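Local coordinates for protein putative dihydrodipicolinate synthase (Thermus thermophilus, PDB 2PCQ) that belongs to the dihydrodipicolinate synthase family and folds as a TIM barrel, though its own function is only tentatively assigned, at residues 4-9 and 33-38; 64-69 and 89-94. All coordinates share one frame; numbering follows the deposited sequence.

Interaction 1: 4-9 and 33-38; sequences PPIPTP and DGLLVY
Pro5 and Leu36 pair as parallel strand residues, their CA atoms 4.7 Å apart. Leu36 is held from both its backbone polar ends. Its N donates to Pro4 O at 3.2 Å, with an N-H...O angle of 159°, and its O takes a weak, bent bond from Ile6 N at 3.3 Å. Pro4 has no N-H to give; its CD lies 3.1 Å from Gly34 O instead. Farther along, water 1 donates to both Ile6 O and Leu36 O.

This is the first beta-alpha-beta unit of the barrel, with helix 18-28 as the crossover. Pro5 and Leu36 share the inner face, where Pro5 CB meets the Leu36 CD2 methyl at 4.0 Å. The outer face carries Ile6, which also packs on Phe21 of the helix. At chi1 66° Ile6 has CG1 between N and C and CG2 beside N, and CG2 touches Leu35 CD2 at 3.9 Å. The same leucine methyl also reaches Pro4 CG.

Farther on, Thr8 OG1 lies at the edge of the Tyr38 ring, in its plane and 3.6 Å from CE1. Water 2 donates to Thr8 OG1 and Ile6 O and accepts from Tyr38 N. Thr8 OG1 also bonds Gly42 O, and Tyr38 OH bonds Arg52 O.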
loop_
_atom_site.group_PDB
_atom_site.type_symbol
_atom_site.label_atom_id
_atom_site.label_comp_id
_atom_site.label_asym_id
_atom_site.label_seq_id
_atom_site.Cartn_x
_atom_site.Cartn_y
_atom_site.Cartn_z
ATOM N N PRO A 4 6.245 29.047 -8.382
ATOM C CA PRO A 4 7.173 27.924 -8.345
ATOM C C PRO A 4 7.702 27.674 -6.935
ATOM O O PRO A 4 7.877 28.609 -6.154
ATOM C CB PRO A 4 8.282 28.383 -9.275
ATOM C CG PRO A 4 8.402 29.840 -8.893
ATOM C CD PRO A 4 6.937 30.284 -8.798
ATOM N N PRO A 5 7.919 26.400 -6.581
ATOM C CA PRO A 5 8.450 26.089 -5.253
ATOM C C PRO A 5 9.965 26.165 -5.458
ATOM O O PRO A 5 10.590 25.196 -5.895
ATOM C CB PRO A 5 7.959 24.662 -5.011
ATOM C CG PRO A 5 7.967 24.072 -6.389
ATOM C CD PRO A 5 7.374 25.194 -7.230
ATOM N N ILE A 6 10.558 27.320 -5.175
ATOM C CA ILE A 6 11.990 27.466 -5.391
ATOM C C ILE A 6 12.844 26.604 -4.470
ATOM O O ILE A 6 12.565 26.464 -3.280
ATOM C CB ILE A 6 12.455 28.940 -5.263
ATOM C CG1 ILE A 6 12.284 29.439 -3.828
ATOM C CG2 ILE A 6 11.666 29.817 -6.230
ATOM C CD1 ILE A 6 12.944 30.784 -3.585
ATOM N N PRO A 7 13.898 25.993 -5.026
ATOM C CA PRO A 7 14.767 25.155 -4.204
ATOM C C PRO A 7 15.620 26.023 -3.292
ATOM O O PRO A 7 15.745 27.228 -3.514
ATOM C CB PRO A 7 15.597 24.399 -5.240
ATOM C CG PRO A 7 15.700 25.377 -6.362
ATOM C CD PRO A 7 14.295 25.937 -6.445
ATOM N N THR A 8 16.174 25.416 -2.247
ATOM C CA THR A 8 17.039 26.129 -1.318
ATOM C C THR A 8 18.452 25.637 -1.607
ATOM O O THR A 8 18.771 24.468 -1.393
ATOM C CB THR A 8 16.671 25.825 0.143
ATOM O OG1 THR A 8 15.320 26.238 0.385
ATOM C CG2 THR A 8 17.602 26.577 1.091
ATOM N N PRO A 9 19.316 26.528 -2.115
ATOM C CA PRO A 9 20.706 26.217 -2.459
ATOM C C PRO A 9 21.645 25.854 -1.317
ATOM O O PRO A 9 21.642 26.494 -0.271
ATOM C CB PRO A 9 21.182 27.483 -3.179
ATOM C CG PRO A 9 19.913 28.117 -3.675
ATOM C CD PRO A 9 18.981 27.905 -2.515
ATOM N N ASP A 33 3.756 34.723 -10.689
ATOM C CA ASP A 33 2.849 35.527 -9.872
ATOM C C ASP A 33 3.329 35.684 -8.433
ATOM O O ASP A 33 2.930 36.616 -7.735
ATOM C CB ASP A 33 1.454 34.901 -9.876
ATOM C CG ASP A 33 0.790 34.976 -11.235
ATOM O OD1 ASP A 33 0.406 36.092 -11.641
ATOM O OD2 ASP A 33 0.664 33.925 -11.898
ATOM N N GLY A 34 4.178 34.762 -7.996
ATOM C CA GLY A 34 4.695 34.808 -6.643
ATOM C C GLY A 34 5.573 33.600 -6.400
ATOM O O GLY A 34 5.682 32.727 -7.259
ATOM N N LEU A 35 6.195 33.540 -5.230
ATOM C CA LEU A 35 7.071 32.425 -4.909
ATOM C C LEU A 35 6.596 31.637 -3.702
ATOM O O LEU A 35 5.917 32.172 -2.822
ATOM C CB LEU A 35 8.485 32.929 -4.601
ATOM C CG LEU A 35 9.249 33.787 -5.609
ATOM C CD1 LEU A 35 10.547 34.251 -4.958
ATOM C CD2 LEU A 35 9.535 32.996 -6.881
ATOM N N LEU A 36 6.955 30.358 -3.676
ATOM C CA LEU A 36 6.660 29.504 -2.534
ATOM C C LEU A 36 8.033 29.164 -1.974
ATOM O O LEU A 36 8.817 28.468 -2.624
ATOM C CB LEU A 36 5.943 28.210 -2.941
ATOM C CG LEU A 36 6.043 27.090 -1.887
ATOM C CD1 LEU A 36 5.548 27.582 -0.528
ATOM C CD2 LEU A 36 5.239 25.879 -2.337
ATOM N N VAL A 37 8.333 29.681 -0.788
ATOM C CA VAL A 37 9.613 29.420 -0.135
ATOM C C VAL A 37 9.441 28.229 0.813
ATOM O O VAL A 37 8.463 28.152 1.548
ATOM C CB VAL A 37 10.091 30.651 0.680
ATOM C CG1 VAL A 37 11.448 30.367 1.307
ATOM C CG2 VAL A 37 10.174 31.872 -0.222
ATOM N N TYR A 38 10.392 27.301 0.776
ATOM C CA TYR A 38 10.354 26.108 1.618
ATOM C C TYR A 38 9.161 25.202 1.314
ATOM O O TYR A 38 8.512 24.681 2.226
ATOM C CB TYR A 38 10.352 26.481 3.111
ATOM C CG TYR A 38 11.583 27.236 3.581
ATOM C CD1 TYR A 38 12.820 27.055 2.958
ATOM C CD2 TYR A 38 11.516 28.113 4.664
ATOM C CE1 TYR A 38 13.960 27.728 3.402
ATOM C CE2 TYR A 38 12.657 28.791 5.123
ATOM C CZ TYR A 38 13.870 28.593 4.486
ATOM O OH TYR A 38 14.998 29.242 4.933
HETATM O O HOH W 1 10.076 26.067 -2.291
HETATM O O HOH W 2 12.919 27.208 -0.717
#

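Interaction 2: 64-69 and 89-94; sequences PFLVGL and AMALLA
Leu66 sends its side chain across to Ala91 and Leu93. Its CG lies beside the backbone N and anti to the carbonyl carbon (chi1 -59°), which brings the branch toward the neighbouring strand. CB passes Ala91 O at 3.9 Å. CG carries the chain on to two methyls. CD2 lies near both the O and the CB of Ala91, 3.8 Å from CB, and CD1 extends to Leu93 CD1 at 4.2 Å. CG and CD2 also lie beside the CE methyl of selenomethionine Met90, but that approach is modelled too close and its detail is doubtful.

The backbones run parallel and exchange four hydrogen bonds. Met90 N donates to Phe65 O and Val67 N to Ala91 O. Leu93 N donates to Val67 O. Leu69 N gives a short bond of 2.8 Å to Leu93 O, with an N-H...O angle of 167°.

These are neighbouring strands 66-69 and 91-94 of the TIM barrel, joined by helix 74-87 in a beta-alpha-beta crossover. Leu66, Ala91 and Leu93 lie on the inner face; Leu66 and Leu93 both reach Phe122 of the next strand. Val67, Leu69, Leu92 and Ala94 lie on the outer face. There Leu69 CD1 meets Leu92 CD1 at 3.9 Å, and both leucines also pack on the crossover helix.

At the start of the strands Phe65 turns its ring so that one face takes Ala89 CA. This is a CH-pi contact, 3.9 Å from CA to the ring centroid and 21° off the ring normal. Ala89 CB touches both Phe65 CE1 and Val67 CG2, 3.6 Å from the valine methyl. Pro64 CB rests on Met90 SE.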
loop_
_atom_site.group_PDB
_atom_site.type_symbol
_atom_site.label_atom_id
_atom_site.label_comp_id
_atom_site.label_asym_id
_atom_site.label_seq_id
_atom_site.Cartn_x
_atom_site.Cartn_y
_atom_site.Cartn_z
ATOM N N PRO A 64 3.808 39.026 -3.518
ATOM C CA PRO A 64 3.268 38.251 -2.393
ATOM C C PRO A 64 3.788 36.818 -2.475
ATOM O O PRO A 64 3.696 36.181 -3.522
ATOM C CB PRO A 64 1.758 38.330 -2.612
ATOM C CG PRO A 64 1.589 39.688 -3.243
ATOM C CD PRO A 64 2.733 39.731 -4.240
ATOM N N PHE A 65 4.333 36.313 -1.375
ATOM C CA PHE A 65 4.879 34.964 -1.373
ATOM C C PHE A 65 4.313 34.083 -0.273
ATOM O O PHE A 65 3.704 34.565 0.686
ATOM C CB PHE A 65 6.404 35.022 -1.251
ATOM C CG PHE A 65 6.896 35.583 0.058
ATOM C CD1 PHE A 65 7.396 34.740 1.048
ATOM C CD2 PHE A 65 6.884 36.955 0.291
ATOM C CE1 PHE A 65 7.883 35.256 2.251
ATOM C CE2 PHE A 65 7.368 37.483 1.489
ATOM C CZ PHE A 65 7.870 36.633 2.472
ATOM N N LEU A 66 4.522 32.781 -0.434
ATOM C CA LEU A 66 4.060 31.795 0.526
ATOM C C LEU A 66 5.273 31.131 1.150
ATOM O O LEU A 66 6.337 31.051 0.533
ATOM C CB LEU A 66 3.213 30.727 -0.173
ATOM C CG LEU A 66 1.951 31.160 -0.920
ATOM C CD1 LEU A 66 1.391 29.967 -1.688
ATOM C CD2 LEU A 66 0.923 31.700 0.067
ATOM N N VAL A 67 5.116 30.665 2.381
ATOM C CA VAL A 67 6.200 29.974 3.061
ATOM C C VAL A 67 5.682 28.630 3.553
ATOM O O VAL A 67 4.662 28.562 4.242
ATOM C CB VAL A 67 6.729 30.778 4.264
ATOM C CG1 VAL A 67 7.846 30.000 4.955
ATOM C CG2 VAL A 67 7.244 32.129 3.795
ATOM N N GLY A 68 6.379 27.563 3.184
ATOM C CA GLY A 68 5.965 26.242 3.615
ATOM C C GLY A 68 6.349 26.026 5.067
ATOM O O GLY A 68 7.433 26.428 5.487
ATOM N N LEU A 69 5.459 25.410 5.841
ATOM C CA LEU A 69 5.736 25.136 7.243
ATOM C C LEU A 69 5.519 23.648 7.477
ATOM O O LEU A 69 4.387 23.152 7.454
ATOM C CB LEU A 69 4.825 25.966 8.156
ATOM C CG LEU A 69 5.204 25.968 9.641
ATOM C CD1 LEU A 69 4.613 27.193 10.312
ATOM C CD2 LEU A 69 4.723 24.698 10.309
ATOM N N ALA A 89 5.253 37.181 4.786
ATOM C CA ALA A 89 4.602 36.146 3.989
ATOM C C ALA A 89 3.097 36.352 3.945
ATOM O O ALA A 89 2.480 36.678 4.954
ATOM C CB ALA A 89 4.924 34.760 4.556
HETATM N N MSE A 90 2.521 36.149 2.764
HETATM C CA MSE A 90 1.085 36.289 2.542
HETATM C C MSE A 90 0.318 35.194 3.286
HETATM O O MSE A 90 -0.780 35.421 3.795
HETATM C CB MSE A 90 0.813 36.228 1.036
HETATM C CG MSE A 90 -0.510 35.624 0.648
HETATM SE SE MSE A 90 -0.674 35.658 -1.265
HETATM C CE MSE A 90 0.733 34.347 -1.672
ATOM N N ALA A 91 0.911 34.007 3.358
ATOM C CA ALA A 91 0.281 32.889 4.050
ATOM C C ALA A 91 1.250 31.723 4.174
ATOM O O ALA A 91 2.309 31.706 3.542
ATOM C CB ALA A 91 -0.979 32.445 3.311
ATOM N N LEU A 92 0.878 30.753 4.999
ATOM C CA LEU A 92 1.688 29.561 5.204
ATOM C C LEU A 92 1.097 28.431 4.371
ATOM O O LEU A 92 -0.059 28.493 3.954
ATOM C CB LEU A 92 1.654 29.139 6.674
ATOM C CG LEU A 92 2.146 30.108 7.746
ATOM C CD1 LEU A 92 1.724 29.594 9.110
ATOM C CD2 LEU A 92 3.660 30.251 7.664
ATOM N N LEU A 93 1.911 27.416 4.121
ATOM C CA LEU A 93 1.482 26.223 3.405
ATOM C C LEU A 93 1.954 25.154 4.379
ATOM O O LEU A 93 3.115 24.752 4.360
ATOM C CB LEU A 93 2.198 26.101 2.056
ATOM C CG LEU A 93 1.254 26.088 0.846
ATOM C CD1 LEU A 93 2.051 26.023 -0.449
ATOM C CD2 LEU A 93 0.321 24.900 0.950
ATOM N N ALA A 94 1.054 24.721 5.254
ATOM C CA ALA A 94 1.403 23.753 6.286
ATOM C C ALA A 94 0.960 22.314 6.056
ATOM O O ALA A 94 -0.183 22.050 5.699
ATOM C CB ALA A 94 0.872 24.238 7.634
#

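In the fold
Interaction 1 is complete before interaction 2 begins along the chain, and their centres lie about 10 Å apart. Each pairs the two strands of a beta-alpha-beta unit of the same closed barrel of eight parallel strands. Interaction 1 joins the first two strands, and interaction 2 the third and fourth. Strands 36-37 and 66-69 are direct neighbours, so the two contacts meet there. Val37 probably hydrogen-bonds through its N to Leu66 O and through its O to Gly68 N. Inside the barrel Leu36 CD2 packs on Leu93 CD1. Together the four segments form half of the barrel wall in sequence order, with helices 18-28 and 74-87 outside. The potassium ion, bound at Ala143 and Val148, is about 11 Å from the Ala91 side chain.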